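Local coordinates for protein oxidoreductase (Methanosarcina mazei, PDB 3KA7) that binds flavin-adenine dinucleotide and is probably an oxidoreductase of the flavin-containing amine oxidoreductase family, at residues A[220-225]-A[230-235]; A[67-70]-A[75-78]; A[86-91]-A[148-153]. All coordinates share one frame; numbering follows the deposited sequence.

Contact 1: A[220-225]-A[230-235]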
ATOM      1  N   SER A 220       6.645 -19.865  15.259  1.00 15.51           N
ATOM      2  CA  SER A 220       6.888 -21.065  14.447  1.00 15.98           C
ATOM      3  C   SER A 220       5.655 -21.944  14.273  1.00 16.05           C
ATOM      4  O   SER A 220       5.626 -22.825  13.416  1.00 15.34           O
ATOM      5  CB  SER A 220       8.024 -21.891  15.054  1.00 16.44           C
ATOM      6  OG  SER A 220       7.763 -22.176  16.416  1.00 17.16           O
ATOM      7  N   LYS A 221       4.626 -21.714  15.081  1.00 15.84           N
ATOM      8  CA  LYS A 221       3.441 -22.535  15.001  1.00 16.16           C
ATOM      9  C   LYS A 221       2.235 -21.851  15.628  1.00 16.01           C
ATOM     10  O   LYS A 221       2.363 -21.127  16.621  1.00 15.79           O
ATOM     11  CB  LYS A 221       3.700 -23.895  15.679  1.00 16.59           C
ATOM     12  CG  LYS A 221       2.514 -24.836  15.650  1.00 18.51           C
ATOM     13  CD  LYS A 221       2.851 -26.198  16.279  1.00 22.35           C
ATOM     14  CE  LYS A 221       1.590 -27.036  16.426  1.00 23.54           C
ATOM     15  NZ  LYS A 221       1.862 -28.458  16.789  1.00 27.24           N
ATOM     16  N   ILE A 222       1.070 -22.071  15.034  1.00 16.30           N
ATOM     17  CA  ILE A 222      -0.187 -21.688  15.663  1.00 17.04           C
ATOM     18  C   ILE A 222      -0.814 -22.950  16.250  1.00 17.86           C
ATOM     19  O   ILE A 222      -1.058 -23.927  15.531  1.00 18.51           O
ATOM     20  CB  ILE A 222      -1.155 -21.014  14.659  1.00 16.91           C
ATOM     21  CG1 ILE A 222      -0.567 -19.687  14.167  1.00 15.93           C
ATOM     22  CG2 ILE A 222      -2.526 -20.796  15.291  1.00 16.40           C
ATOM     23  CD1 ILE A 222      -1.343 -19.049  12.989  1.00 15.33           C
ATOM     24  N   LEU A 223      -1.061 -22.938  17.558  1.00 18.60           N
ATOM     25  CA  LEU A 223      -1.648 -24.101  18.214  1.00 19.62           C
ATOM     26  C   LEU A 223      -3.157 -24.101  18.039  1.00 20.18           C
ATOM     27  O   LEU A 223      -3.819 -23.097  18.312  1.00 20.14           O
ATOM     28  CB  LEU A 223      -1.313 -24.103  19.701  1.00 19.53           C
ATOM     29  CG  LEU A 223       0.147 -23.897  20.081  1.00 20.51           C
ATOM     30  CD1 LEU A 223       0.233 -23.640  21.575  1.00 21.75           C
ATOM     31  CD2 LEU A 223       0.972 -25.111  19.686  1.00 21.48           C
ATOM     32  N   ILE A 224      -3.686 -25.227  17.569  1.00 20.88           N
ATOM     33  CA  ILE A 224      -5.104 -25.387  17.332  1.00 21.66           C
ATOM     34  C   ILE A 224      -5.602 -26.572  18.150  1.00 23.24           C
ATOM     35  O   ILE A 224      -5.007 -27.650  18.111  1.00 23.12           O
ATOM     36  CB  ILE A 224      -5.389 -25.684  15.856  1.00 21.80           C
ATOM     37  CG1 ILE A 224      -4.875 -24.544  14.965  1.00 21.12           C
ATOM     38  CG2 ILE A 224      -6.880 -25.903  15.636  1.00 20.98           C
ATOM     39  CD1 ILE A 224      -5.674 -23.283  15.078  1.00 19.20           C
ATOM     40  N   GLU A 225      -6.685 -26.371  18.889  1.00 24.07           N
ATOM     41  CA  GLU A 225      -7.278 -27.448  19.675  1.00 25.67           C
ATOM     42  C   GLU A 225      -8.760 -27.543  19.365  1.00 25.63           C
ATOM     43  O   GLU A 225      -9.518 -26.609  19.631  1.00 25.94           O
ATOM     44  CB  GLU A 225      -7.056 -27.203  21.162  1.00 25.98           C
ATOM     45  CG  GLU A 225      -5.589 -27.236  21.571  1.00 29.06           C
ATOM     46  CD  GLU A 225      -5.380 -26.945  23.044  1.00 32.77           C
ATOM     47  OE1 GLU A 225      -6.264 -27.294  23.861  1.00 34.90           O
ATOM     48  OE2 GLU A 225      -4.327 -26.366  23.386  1.00 34.89           O
ATOM     49  N   ALA A 230      -5.622 -21.779  20.006  1.00 20.09           N
ATOM     50  CA  ALA A 230      -5.361 -22.011  21.426  1.00 19.96           C
ATOM     51  C   ALA A 230      -4.071 -21.351  21.890  1.00 19.46           C
ATOM     52  O   ALA A 230      -3.752 -21.337  23.081  1.00 19.22           O
ATOM     53  CB  ALA A 230      -5.334 -23.518  21.720  1.00 20.08           C
ATOM     54  N   GLY A 231      -3.321 -20.800  20.941  1.00 18.92           N
ATOM     55  CA  GLY A 231      -2.073 -20.144  21.264  1.00 18.36           C
ATOM     56  C   GLY A 231      -1.062 -20.227  20.141  1.00 18.23           C
ATOM     57  O   GLY A 231      -1.416 -20.546  19.001  1.00 17.68           O
ATOM     58  N   ILE A 232       0.191 -19.921  20.469  1.00 18.07           N
ATOM     59  CA  ILE A 232       1.278 -19.979  19.503  1.00 18.44           C
ATOM     60  C   ILE A 232       2.559 -20.479  20.147  1.00 18.94           C
ATOM     61  O   ILE A 232       2.694 -20.487  21.373  1.00 19.37           O
ATOM     62  CB  ILE A 232       1.595 -18.592  18.904  1.00 18.00           C
ATOM     63  CG1 ILE A 232       2.161 -17.653  19.980  1.00 17.73           C
ATOM     64  CG2 ILE A 232       0.363 -18.001  18.229  1.00 17.66           C
ATOM     65  CD1 ILE A 232       2.623 -16.314  19.444  1.00 20.38           C
ATOM     66  N   ILE A 233       3.501 -20.887  19.309  1.00 19.20           N
ATOM     67  CA  ILE A 233       4.857 -21.128  19.761  1.00 20.20           C
ATOM     68  C   ILE A 233       5.767 -20.053  19.184  1.00 20.97           C
ATOM     69  O   ILE A 233       5.848 -19.885  17.965  1.00 20.17           O
ATOM     70  CB  ILE A 233       5.363 -22.504  19.312  1.00 20.12           C
ATOM     71  CG1 ILE A 233       4.452 -23.600  19.862  1.00 20.86           C
ATOM     72  CG2 ILE A 233       6.808 -22.699  19.759  1.00 20.07           C
ATOM     73  CD1 ILE A 233       4.766 -24.982  19.316  1.00 22.38           C
ATOM     74  N   ALA A 234       6.439 -19.315  20.060  1.00 22.40           N
ATOM     75  CA  ALA A 234       7.370 -18.293  19.617  1.00 24.15           C
ATOM     76  C   ALA A 234       8.690 -18.507  20.329  1.00 25.72           C
ATOM     77  O   ALA A 234       8.737 -18.591  21.557  1.00 25.83           O
ATOM     78  CB  ALA A 234       6.825 -16.914  19.900  1.00 23.72           C
ATOM     79  N   ASP A 235       9.757 -18.616  19.546  1.00 27.38           N
ATOM     80  CA  ASP A 235      11.070 -18.972  20.074  1.00 29.19           C
ATOM     81  C   ASP A 235      11.019 -20.171  21.019  1.00 29.53           C
ATOM     82  O   ASP A 235      11.637 -20.176  22.088  1.00 30.03           O
ATOM     83  CB  ASP A 235      11.758 -17.766  20.715  1.00 29.71           C
ATOM     84  CG  ASP A 235      12.722 -17.074  19.759  1.00 31.87           C
ATOM     85  OD1 ASP A 235      12.354 -16.816  18.581  1.00 33.31           O
ATOM     86  OD2 ASP A 235      13.861 -16.789  20.185  1.00 35.14           O
TER

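Contact 2: A[67-70]-A[75-78]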
ATOM      1  N   CYS A  67      -8.656   7.644  10.621  1.00 14.76           N
ATOM      2  CA  CYS A  67      -9.789   7.460  11.524  1.00 16.42           C
ATOM      3  C   CYS A  67      -9.492   6.433  12.616  1.00 15.47           C
ATOM      4  O   CYS A  67      -9.796   6.654  13.793  1.00 15.36           O
ATOM      5  CB  CYS A  67     -11.021   7.041  10.736  1.00 16.94           C
ATOM      6  SG  CYS A  67     -11.587   8.349   9.643  1.00 24.18           S
ATOM      7  N   PHE A  68      -8.901   5.306  12.227  1.00 14.30           N
ATOM      8  CA  PHE A  68      -8.478   4.291  13.204  1.00 14.13           C
ATOM      9  C   PHE A  68      -7.574   4.902  14.276  1.00 14.12           C
ATOM     10  O   PHE A  68      -7.748   4.655  15.480  1.00 13.54           O
ATOM     11  CB  PHE A  68      -7.727   3.162  12.487  1.00 13.83           C
ATOM     12  CG  PHE A  68      -7.768   1.832  13.213  1.00 14.03           C
ATOM     13  CD1 PHE A  68      -8.491   0.760  12.693  1.00 14.91           C
ATOM     14  CD2 PHE A  68      -7.065   1.647  14.402  1.00 12.80           C
ATOM     15  CE1 PHE A  68      -8.511  -0.476  13.346  1.00 14.33           C
ATOM     16  CE2 PHE A  68      -7.089   0.418  15.059  1.00 13.82           C
ATOM     17  CZ  PHE A  68      -7.820  -0.645  14.528  1.00 15.38           C
ATOM     18  N   LEU A  69      -6.601   5.695  13.830  1.00 13.82           N
ATOM     19  CA  LEU A  69      -5.670   6.337  14.743  1.00 14.87           C
ATOM     20  C   LEU A  69      -6.392   7.235  15.757  1.00 15.37           C
ATOM     21  O   LEU A  69      -6.066   7.219  16.943  1.00 15.57           O
ATOM     22  CB  LEU A  69      -4.624   7.133  13.965  1.00 14.60           C
ATOM     23  CG  LEU A  69      -3.636   6.274  13.152  1.00 15.47           C
ATOM     24  CD1 LEU A  69      -2.699   7.122  12.276  1.00 14.84           C
ATOM     25  CD2 LEU A  69      -2.826   5.408  14.086  1.00 16.17           C
ATOM     26  N   LYS A  70      -7.358   8.024  15.296  1.00 15.80           N
ATOM     27  CA  LYS A  70      -8.166   8.813  16.237  1.00 16.88           C
ATOM     28  C   LYS A  70      -8.999   7.927  17.177  1.00 17.32           C
ATOM     29  O   LYS A  70      -9.165   8.244  18.363  1.00 17.49           O
ATOM     30  CB  LYS A  70      -9.077   9.790  15.489  1.00 17.68           C
ATOM     31  CG  LYS A  70      -8.336  10.895  14.758  1.00 19.58           C
ATOM     32  CD  LYS A  70      -9.327  11.924  14.197  1.00 22.97           C
ATOM     33  CE  LYS A  70      -8.608  13.091  13.531  1.00 25.41           C
ATOM     34  NZ  LYS A  70      -9.587  14.013  12.866  1.00 27.06           N
ATOM     35  N   SER A  75      -1.601   9.638  18.642  1.00 20.69           N
ATOM     36  CA  SER A  75      -1.319  11.026  18.356  1.00 20.99           C
ATOM     37  C   SER A  75      -0.259  11.146  17.273  1.00 20.33           C
ATOM     38  O   SER A  75       0.895  10.795  17.485  1.00 20.26           O
ATOM     39  CB  SER A  75      -0.852  11.721  19.632  1.00 21.28           C
ATOM     40  OG  SER A  75      -0.449  13.042  19.352  1.00 24.17           O
ATOM     41  N   VAL A  76      -0.654  11.623  16.101  1.00 20.07           N
ATOM     42  CA  VAL A  76       0.317  11.869  15.037  1.00 20.10           C
ATOM     43  C   VAL A  76      -0.265  12.811  13.999  1.00 19.90           C
ATOM     44  O   VAL A  76      -1.431  12.692  13.622  1.00 20.23           O
ATOM     45  CB  VAL A  76       0.816  10.564  14.376  1.00 20.31           C
ATOM     46  CG1 VAL A  76      -0.350   9.665  14.021  1.00 20.60           C
ATOM     47  CG2 VAL A  76       1.653  10.881  13.133  1.00 21.26           C
ATOM     48  N   ASN A  77       0.555  13.763  13.575  1.00 19.70           N
ATOM     49  CA  ASN A  77       0.147  14.794  12.642  1.00 20.21           C
ATOM     50  C   ASN A  77       0.205  14.263  11.223  1.00 19.48           C
ATOM     51  O   ASN A  77       1.268  13.859  10.758  1.00 19.46           O
ATOM     52  CB  ASN A  77       1.079  16.006  12.769  1.00 20.62           C
ATOM     53  CG  ASN A  77       0.696  17.141  11.835  1.00 23.45           C
ATOM     54  OD1 ASN A  77      -0.486  17.383  11.591  1.00 27.63           O
ATOM     55  ND2 ASN A  77       1.696  17.852  11.318  1.00 26.32           N
ATOM     56  N   ILE A  78      -0.936  14.250  10.542  1.00 19.09           N
ATOM     57  CA  ILE A  78      -0.948  13.906   9.120  1.00 18.88           C
ATOM     58  C   ILE A  78      -1.345  15.139   8.330  1.00 19.38           C
ATOM     59  O   ILE A  78      -2.423  15.696   8.550  1.00 19.45           O
ATOM     60  CB  ILE A  78      -1.941  12.777   8.803  1.00 18.74           C
ATOM     61  CG1 ILE A  78      -1.679  11.563   9.698  1.00 18.67           C
ATOM     62  CG2 ILE A  78      -1.837  12.388   7.330  1.00 17.97           C
ATOM     63  CD1 ILE A  78      -2.778  10.514   9.658  1.00 19.53           C
TER

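Contact 3: A[86-91]-A[148-153]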
ATOM      1  N   VAL A  86       0.425  15.543 -13.046  1.00 11.53           N
ATOM      2  CA  VAL A  86       0.690  14.522 -14.042  1.00 11.68           C
ATOM      3  C   VAL A  86       1.561  15.108 -15.132  1.00 11.81           C
ATOM      4  O   VAL A  86       1.217  16.133 -15.732  1.00 11.69           O
ATOM      5  CB  VAL A  86      -0.618  14.017 -14.686  1.00 11.65           C
ATOM      6  CG1 VAL A  86      -0.348  12.784 -15.561  1.00 11.54           C
ATOM      7  CG2 VAL A  86      -1.662  13.691 -13.613  1.00 11.95           C
ATOM      8  N   ARG A  87       2.666  14.426 -15.418  1.00 12.15           N
ATOM      9  CA  ARG A  87       3.608  14.877 -16.434  1.00 12.86           C
ATOM     10  C   ARG A  87       3.263  14.286 -17.798  1.00 13.68           C
ATOM     11  O   ARG A  87       3.176  13.062 -17.960  1.00 13.25           O
ATOM     12  CB  ARG A  87       5.031  14.492 -16.026  1.00 12.92           C
ATOM     13  CG  ARG A  87       6.104  15.129 -16.873  1.00 13.44           C
ATOM     14  CD  ARG A  87       7.353  15.443 -16.044  1.00 13.25           C
ATOM     15  NE  ARG A  87       7.093  16.470 -15.040  1.00 12.59           N
ATOM     16  CZ  ARG A  87       7.993  16.907 -14.163  1.00 12.60           C
ATOM     17  NH1 ARG A  87       9.221  16.400 -14.161  1.00 12.44           N
ATOM     18  NH2 ARG A  87       7.668  17.857 -13.291  1.00 12.72           N
ATOM     19  N   VAL A  88       3.063  15.159 -18.783  1.00 14.05           N
ATOM     20  CA  VAL A  88       2.641  14.716 -20.102  1.00 15.00           C
ATOM     21  C   VAL A  88       3.543  15.322 -21.174  1.00 15.79           C
ATOM     22  O   VAL A  88       4.260  16.288 -20.915  1.00 15.94           O
ATOM     23  CB  VAL A  88       1.163  15.089 -20.380  1.00 15.03           C
ATOM     24  CG1 VAL A  88       0.247  14.404 -19.376  1.00 15.32           C
ATOM     25  CG2 VAL A  88       0.967  16.606 -20.343  1.00 14.44           C
ATOM     26  N   PRO A  89       3.526  14.746 -22.374  1.00 16.68           N
ATOM     27  CA  PRO A  89       4.352  15.326 -23.417  1.00 18.02           C
ATOM     28  C   PRO A  89       3.847  16.711 -23.803  1.00 19.42           C
ATOM     29  O   PRO A  89       2.665  17.029 -23.614  1.00 18.68           O
ATOM     30  CB  PRO A  89       4.193  14.339 -24.574  1.00 17.89           C
ATOM     31  CG  PRO A  89       3.826  13.047 -23.915  1.00 17.49           C
ATOM     32  CD  PRO A  89       2.938  13.463 -22.788  1.00 16.62           C
ATOM     33  N   LEU A  90       4.755  17.524 -24.331  1.00 21.64           N
ATOM     34  CA  LEU A  90       4.440  18.890 -24.715  1.00 23.92           C
ATOM     35  C   LEU A  90       3.351  18.913 -25.779  1.00 25.21           C
ATOM     36  O   LEU A  90       2.402  19.687 -25.686  1.00 25.66           O
ATOM     37  CB  LEU A  90       5.703  19.574 -25.226  1.00 24.17           C
ATOM     38  CG  LEU A  90       5.891  21.075 -25.009  1.00 25.27           C
ATOM     39  CD1 LEU A  90       5.347  21.544 -23.669  1.00 25.75           C
ATOM     40  CD2 LEU A  90       7.364  21.403 -25.137  1.00 26.15           C
ATOM     41  N   LYS A  91       3.483  18.046 -26.777  1.00 26.85           N
ATOM     42  CA  LYS A  91       2.528  17.990 -27.874  1.00 28.83           C
ATOM     43  C   LYS A  91       1.808  16.655 -27.884  1.00 29.66           C
ATOM     44  O   LYS A  91       2.434  15.611 -27.757  1.00 29.84           O
ATOM     45  CB  LYS A  91       3.245  18.180 -29.214  1.00 28.81           C
ATOM     46  CG  LYS A  91       2.315  18.152 -30.422  1.00 30.40           C
ATOM     47  CD  LYS A  91       3.096  18.212 -31.727  1.00 33.11           C
ATOM     48  CE  LYS A  91       4.016  17.002 -31.864  1.00 34.74           C
ATOM     49  NZ  LYS A  91       4.492  16.828 -33.266  1.00 37.14           N
ATOM     50  N   ASP A 148      -9.265   7.563 -27.243  1.00 18.22           N
ATOM     51  CA  ASP A 148      -8.009   8.281 -26.986  1.00 17.47           C
ATOM     52  C   ASP A 148      -7.076   7.496 -26.048  1.00 17.66           C
ATOM     53  O   ASP A 148      -7.415   7.217 -24.896  1.00 16.88           O
ATOM     54  CB  ASP A 148      -8.317   9.664 -26.406  1.00 17.23           C
ATOM     55  CG  ASP A 148      -7.106  10.605 -26.405  1.00 17.59           C
ATOM     56  OD1 ASP A 148      -5.938  10.144 -26.368  1.00 16.71           O
ATOM     57  OD2 ASP A 148      -7.338  11.828 -26.414  1.00 17.58           O
ATOM     58  N   GLU A 149      -5.894   7.151 -26.552  1.00 16.99           N
ATOM     59  CA  GLU A 149      -4.923   6.395 -25.772  1.00 17.34           C
ATOM     60  C   GLU A 149      -4.482   7.099 -24.479  1.00 16.26           C
ATOM     61  O   GLU A 149      -3.997   6.434 -23.558  1.00 15.99           O
ATOM     62  CB  GLU A 149      -3.697   6.058 -26.630  1.00 18.18           C
ATOM     63  CG  GLU A 149      -2.644   5.230 -25.895  1.00 23.09           C
ATOM     64  CD  GLU A 149      -1.359   5.038 -26.694  1.00 28.18           C
ATOM     65  OE1 GLU A 149      -0.794   6.046 -27.198  1.00 31.05           O
ATOM     66  OE2 GLU A 149      -0.904   3.876 -26.802  1.00 30.56           O
ATOM     67  N   TRP A 150      -4.635   8.422 -24.412  1.00 14.32           N
ATOM     68  CA  TRP A 150      -4.308   9.184 -23.196  1.00 13.88           C
ATOM     69  C   TRP A 150      -4.917   8.569 -21.939  1.00 12.98           C
ATOM     70  O   TRP A 150      -4.254   8.444 -20.909  1.00 12.01           O
ATOM     71  CB  TRP A 150      -4.754  10.647 -23.326  1.00 13.63           C
ATOM     72  CG  TRP A 150      -4.975  11.402 -22.012  1.00 13.98           C
ATOM     73  CD1 TRP A 150      -6.124  12.036 -21.615  1.00 14.24           C
ATOM     74  CD2 TRP A 150      -4.027  11.599 -20.949  1.00 14.10           C
ATOM     75  NE1 TRP A 150      -5.953  12.605 -20.376  1.00 15.33           N
ATOM     76  CE2 TRP A 150      -4.672  12.359 -19.948  1.00 14.20           C
ATOM     77  CE3 TRP A 150      -2.700  11.199 -20.746  1.00 13.88           C
ATOM     78  CZ2 TRP A 150      -4.038  12.728 -18.760  1.00 14.44           C
ATOM     79  CZ3 TRP A 150      -2.067  11.572 -19.564  1.00 12.35           C
ATOM     80  CH2 TRP A 150      -2.736  12.331 -18.591  1.00 12.99           C
ATOM     81  N   LEU A 151      -6.185   8.185 -22.010  1.00 12.46           N
ATOM     82  CA  LEU A 151      -6.816   7.662 -20.813  1.00 11.86           C
ATOM     83  C   LEU A 151      -6.190   6.339 -20.362  1.00 12.18           C
ATOM     84  O   LEU A 151      -6.148   6.068 -19.158  1.00 12.12           O
ATOM     85  CB  LEU A 151      -8.334   7.521 -20.981  1.00 12.72           C
ATOM     86  CG  LEU A 151      -9.109   8.824 -21.156  1.00 13.25           C
ATOM     87  CD1 LEU A 151     -10.619   8.499 -21.124  1.00 14.74           C
ATOM     88  CD2 LEU A 151      -8.727   9.837 -20.076  1.00 15.58           C
ATOM     89  N   ILE A 152      -5.710   5.523 -21.304  1.00 11.80           N
ATOM     90  CA  ILE A 152      -5.052   4.253 -20.939  1.00 12.13           C
ATOM     91  C   ILE A 152      -3.675   4.506 -20.323  1.00 11.59           C
ATOM     92  O   ILE A 152      -3.316   3.886 -19.320  1.00 11.51           O
ATOM     93  CB  ILE A 152      -4.948   3.262 -22.122  1.00 12.44           C
ATOM     94  CG1 ILE A 152      -6.355   2.892 -22.623  1.00 13.82           C
ATOM     95  CG2 ILE A 152      -4.235   1.990 -21.690  1.00 13.68           C
ATOM     96  CD1 ILE A 152      -7.267   2.382 -21.522  1.00 17.48           C
ATOM     97  N   LYS A 153      -2.915   5.430 -20.907  1.00 10.70           N
ATOM     98  CA  LYS A 153      -1.622   5.805 -20.313  1.00 10.73           C
ATOM     99  C   LYS A 153      -1.824   6.346 -18.898  1.00 10.20           C
ATOM    100  O   LYS A 153      -1.085   5.989 -17.968  1.00  9.31           O
ATOM    101  CB  LYS A 153      -0.916   6.871 -21.158  1.00 11.70           C
ATOM    102  CG  LYS A 153      -0.760   6.482 -22.603  1.00 14.06           C
ATOM    103  CD  LYS A 153       0.093   5.259 -22.747  1.00 20.38           C
ATOM    104  CE  LYS A 153       1.559   5.608 -22.662  1.00 22.71           C
ATOM    105  NZ  LYS A 153       2.416   4.428 -23.006  1.00 27.11           N
TER

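Contact 1: A[220-225]-A[230-235]
The carbonyl O of Ile233 receives the backbone N of Ser220 at 2.8 Å. This bond belongs to an antiparallel beta hairpin of strands 219-225 and 228-234; between residues 220-225 and 230-235 three further backbone bonds form. Ile233 N gives to Lys221 O, while the donor to Ile233 O is the N of the preceding residue, Ser220. At the other end the ladder is distorted: Leu223 N reaches Gly231 O at 2.8 Å while Leu223 O accepts from Ala230 N, also at 2.8 Å. Ala230 and Gly231 thus both face Leu223, a classic beta bulge. Glycine suits the bulge because at its backbone angles a beta carbon would be jammed against the preceding carbonyl O.

Leu223 fills the space that the missing side chain leaves. Its CG turns beside its own backbone N (chi1 -50°), which carries CD1 to 3.9 Å from Ile232 N over the glycine backbone, while CD2 meets Ile233 CG1 at 3.8 Å, the two side chains crossing at about a right angle. Cutting Leu223 back to alanine is likely to leave Ile233 CG1 without its apolar neighbour on that side and open a gap over Gly231. Ile233 also takes the aliphatic part of Lys221, whose extended chain runs on to a salt bridge with Glu259.

Ile222 and Ile232 occupy the other face as a non-hydrogen-bonded pair. They pack on Ile6 of strand 2-6, in the parallel sheet of the Rossmann-type domain, so beta-branched apolar residues fit this buried side. Near the turn, the extended side chain of Glu225 lies alongside Ala230, with Glu225 OE2 3.4 Å from Ala230 CB.

Contact 2: A[67-70]-A[75-78]
Leu69 meets both Val76 and Ile78 through one methyl, CD1. The closer approach is to Val76, whose CG1 lies 3.9 Å from Leu69 CD1, a full van der Waals contact between two methyl groups; the side chains pass each other at a slant. Ile78 comes less close, its CD1 standing 4.3 Å from Leu69 CD1. The two partners meet that methyl from directions roughly at right angles, both on the side of segment 75-78.

Torsions explain how one methyl can do all this. In Leu69 the chain leaves the helix with CG beside the backbone N (chi1 -68°) and CD1 then continues outward, anti to CA (chi2 174°), whereas CD2 bends off and stays farther from the valine. Val76 holds CG1 between its backbone N and carbonyl carbon (chi1 48°), presenting that branch to the leucine. A leucine, whose branch point lies one carbon further out, can thus reach from the helix to a compact beta-branched valine on the extended chain.

The closer packing lies on this inner side. Helix 195-208 closes it further, Leu202 lying against Leu69 and Ala201 against Val76. Along the outer side, Ser75 and Asn77 alternate with the two apolar residues, as an extended chain requires, and are exposed, as is Lys70 on the helix; Asn77 also makes a weak hydrogen bond to Glu192. The closest alpha carbons, Leu69 CA and Ser75 CA, are 7.3 Å apart, and the contact is small and wholly apolar.

The arrangement is that of a helix-to-strand connection: helix 64-71 ends, the chain doubles back, and an apolar residue from its last turns is covered by the extended segment leading into strand 78-80, within the flavin-binding amine oxidoreductase fold.

Contact 3: A[86-91]-A[148-153]
Trp150, the residue that touches Val86 and Val88, is fixed by its backbone before its ring comes into play. Two positions earlier, Asp148 is the N-cap of helix 149-163: its OD1 accepts from Trp150 N at 2.9 Å in a fairly straight bond (163°), the N-H arriving from above the carboxylate plane. A short acidic side chain suits this site, since it satisfies an amide that has no preceding helical turn to serve it. Glu149 comes next, and its carbonyl O takes Lys153 N at 3.0 Å, closing the first turn.

Trp150 then reaches across. With CG roughly anti to the backbone N (chi1 157°), the indole extends its six-membered ring toward strand 85-89. Val88 CG1 lies 3.7 Å from Trp150 CZ3 and equally close to CH2, approaching obliquely, whereas Val86 CG1 meets CH2 at the ring edge, in plane, at 3.9 Å. The two valines are two apart on a strand and so present methyls to the same side; Arg87 between them points away and forms a salt bridge with Asp103. At the far end of the indole, NE1 gives its proton to the carbonyl O of Phe109.

Leu151 and Ile152 turn to other neighbours, both packing on Ile142 of helix 138-145, as apolar residues placed between helices should.

Strand and helix are thus joined by dispersion and the exclusion of water: the carbon end of the indole meets valine methyls in a buried setting while its one polar atom is satisfied by a backbone carbonyl.

Overall arrangement
The three contacts are separate and follow one another in the chain, 67-70 with 75-78 first, then 86-91 with 148-153, then the hairpin. Contacts 1 and 3 lie on opposite sides of the chain's centre, their centres 53 Å apart. Contact 2 has its centre 32 Å from that of contact 1 and 36 Å from that of contact 3. The flavin relates contacts 1 and 2: the side chain of Ser220 in contact 1 is about 7 Å from the bound cofactor, close to the FAD-binding residue Val219, and that of Ile78 in contact 2 about 11 Å from it. Contact 3 belongs to the part of the fold remote from the annotated FAD-binding residues.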